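Local coordinates for protein Vv2_1132 (Vibrio vulnificus CMCP6, PDB 5Y9S) that probably regulates transcription as a tetrameric LysR-type factor, joining a helix-turn-helix DNA-binding domain to an effector-binding domain, at residues L95-T100 against H127-V132. Residues are numbered along the deposited sequence; the frame is centred on the assembly and turned at random.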
# COMPACT_ATOMS: atom_id res chain seq x y z
N LEU D 95 8.62 -9.91 -26.84
CA LEU D 95 9.36 -9.77 -28.10
C LEU D 95 8.44 -9.09 -29.11
O LEU D 95 7.45 -9.69 -29.54
CB LEU D 95 9.82 -11.13 -28.63
CG LEU D 95 10.77 -11.12 -29.83
CD1 LEU D 95 11.95 -10.18 -29.57
CD2 LEU D 95 11.26 -12.52 -30.15
N LYS D 96 8.75 -7.86 -29.51
CA LYS D 96 7.84 -7.16 -30.42
C LYS D 96 7.80 -7.82 -31.79
O LYS D 96 6.78 -8.40 -32.17
CB LYS D 96 8.22 -5.68 -30.53
CG LYS D 96 7.76 -4.82 -29.34
CD LYS D 96 6.30 -5.11 -28.91
CE LYS D 96 6.20 -6.07 -27.71
NZ LYS D 96 4.79 -6.34 -27.30
N THR D 97 8.90 -7.76 -32.54
CA THR D 97 8.99 -8.43 -33.82
C THR D 97 10.11 -9.46 -33.78
O THR D 97 11.03 -9.38 -32.96
CB THR D 97 9.24 -7.45 -34.97
OG1 THR D 97 10.57 -6.94 -34.86
CG2 THR D 97 8.23 -6.32 -34.93
N ASP D 98 10.03 -10.43 -34.68
CA ASP D 98 11.03 -11.48 -34.63
C ASP D 98 12.35 -11.05 -35.26
O ASP D 98 13.28 -11.86 -35.29
CB ASP D 98 10.51 -12.77 -35.27
CG ASP D 98 9.97 -12.58 -36.67
OD1 ASP D 98 10.40 -11.64 -37.37
OD2 ASP D 98 9.13 -13.40 -37.09
N HIS D 99 12.46 -9.80 -35.74
CA HIS D 99 13.75 -9.24 -36.13
C HIS D 99 14.23 -8.15 -35.17
O HIS D 99 15.11 -7.35 -35.52
CB HIS D 99 13.71 -8.71 -37.57
CG HIS D 99 12.94 -7.43 -37.73
ND1 HIS D 99 11.72 -7.21 -37.11
CD2 HIS D 99 13.21 -6.31 -38.44
CE1 HIS D 99 11.27 -6.01 -37.44
NE2 HIS D 99 12.15 -5.45 -38.25
N THR D 100 13.66 -8.10 -33.96
CA THR D 100 14.13 -7.17 -32.95
C THR D 100 15.21 -7.85 -32.12
O THR D 100 15.00 -8.95 -31.59
CB THR D 100 12.99 -6.70 -32.04
OG1 THR D 100 12.01 -5.98 -32.80
CG2 THR D 100 13.54 -5.80 -30.95
N HIS D 127 18.79 -4.34 -41.67
CA HIS D 127 17.52 -5.06 -41.73
C HIS D 127 17.01 -5.49 -40.36
O HIS D 127 15.86 -5.95 -40.26
CB HIS D 127 17.66 -6.28 -42.64
CG HIS D 127 18.51 -7.37 -42.05
ND1 HIS D 127 19.88 -7.25 -41.90
CD2 HIS D 127 18.18 -8.58 -41.54
CE1 HIS D 127 20.36 -8.35 -41.34
NE2 HIS D 127 19.35 -9.17 -41.11
N LEU D 128 17.81 -5.36 -39.30
CA LEU D 128 17.37 -5.69 -37.95
C LEU D 128 16.78 -4.45 -37.29
O LEU D 128 17.00 -3.32 -37.72
CB LEU D 128 18.53 -6.21 -37.11
CG LEU D 128 19.27 -7.42 -37.69
CD1 LEU D 128 20.51 -7.70 -36.88
CD2 LEU D 128 18.35 -8.63 -37.72
N ASN D 129 16.03 -4.68 -36.22
CA ASN D 129 15.49 -3.61 -35.40
C ASN D 129 16.15 -3.70 -34.02
O ASN D 129 15.96 -4.68 -33.30
CB ASN D 129 13.97 -3.70 -35.30
CG ASN D 129 13.39 -2.63 -34.40
OD1 ASN D 129 13.95 -1.54 -34.27
ND2 ASN D 129 12.26 -2.93 -33.77
N LEU D 130 16.93 -2.68 -33.66
CA LEU D 130 17.74 -2.70 -32.45
C LEU D 130 17.02 -1.97 -31.32
O LEU D 130 16.64 -0.80 -31.48
CB LEU D 130 19.11 -2.08 -32.71
CG LEU D 130 19.77 -2.75 -33.91
CD1 LEU D 130 20.99 -1.97 -34.36
CD2 LEU D 130 20.15 -4.17 -33.56
N SER D 131 16.84 -2.64 -30.20
CA SER D 131 16.20 -2.06 -29.02
C SER D 131 17.20 -2.08 -27.87
O SER D 131 17.53 -3.15 -27.35
CB SER D 131 14.92 -2.81 -28.66
OG SER D 131 14.36 -2.30 -27.45
N VAL D 132 17.65 -0.90 -27.46
CA VAL D 132 18.73 -0.73 -26.50
C VAL D 132 18.15 -0.11 -25.23
O VAL D 132 17.77 1.06 -25.23
CB VAL D 132 19.85 0.16 -27.06
CG1 VAL D 132 20.86 0.52 -25.98
CG2 VAL D 132 20.52 -0.51 -28.26
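Thr100 and Asn129 pair as parallel strands, with their CA atoms 4.5 Å apart. Asn129 N donates a nearly straight hydrogen bond to His99 O (2.9 Å, 170° at the hydrogen). Next along, Thr100 CA approaches Asn129 O at 3.1 Å in a CA-H...O contact. A type I turn from Thr97 to Thr100, closed by the hydrogen bond from Thr100 N to Thr97 O, leads the chain into this pairing. His99 has CG between its backbone N and carbonyl carbon (chi1 73°), which swings the imidazole over to the other segment. Asn129 CB sits over one face of the His99 ring in a CH-pi contact, 4.1 Å from the ring centroid. At the ring edge, His99 CD2 meets His127 O at 3.2 Å. The side chains of Thr100 and Asn129 run side by side on one face of the sheet. Thr100 CG2 lies anti to its backbone N and packs on Ser131 CB at 4.0 Å. Leu128 lays CB against His99 O and carries its side chain on to helix 292-300. Ser131 OG is hydrogen-bonded to Glu231 OE2 of the second subunit. The pairing starts the parallel strands 100-105 and 129-134, linked by a helical crossover, in the periplasmic-binding-protein-like fold of the LysR effector domain. Leu130 touches Phe118 of helix 114-120 and Phe297 of helix 292-300, and beyond strand 129-134 the sheet continues into a parallel strand of the second subunit.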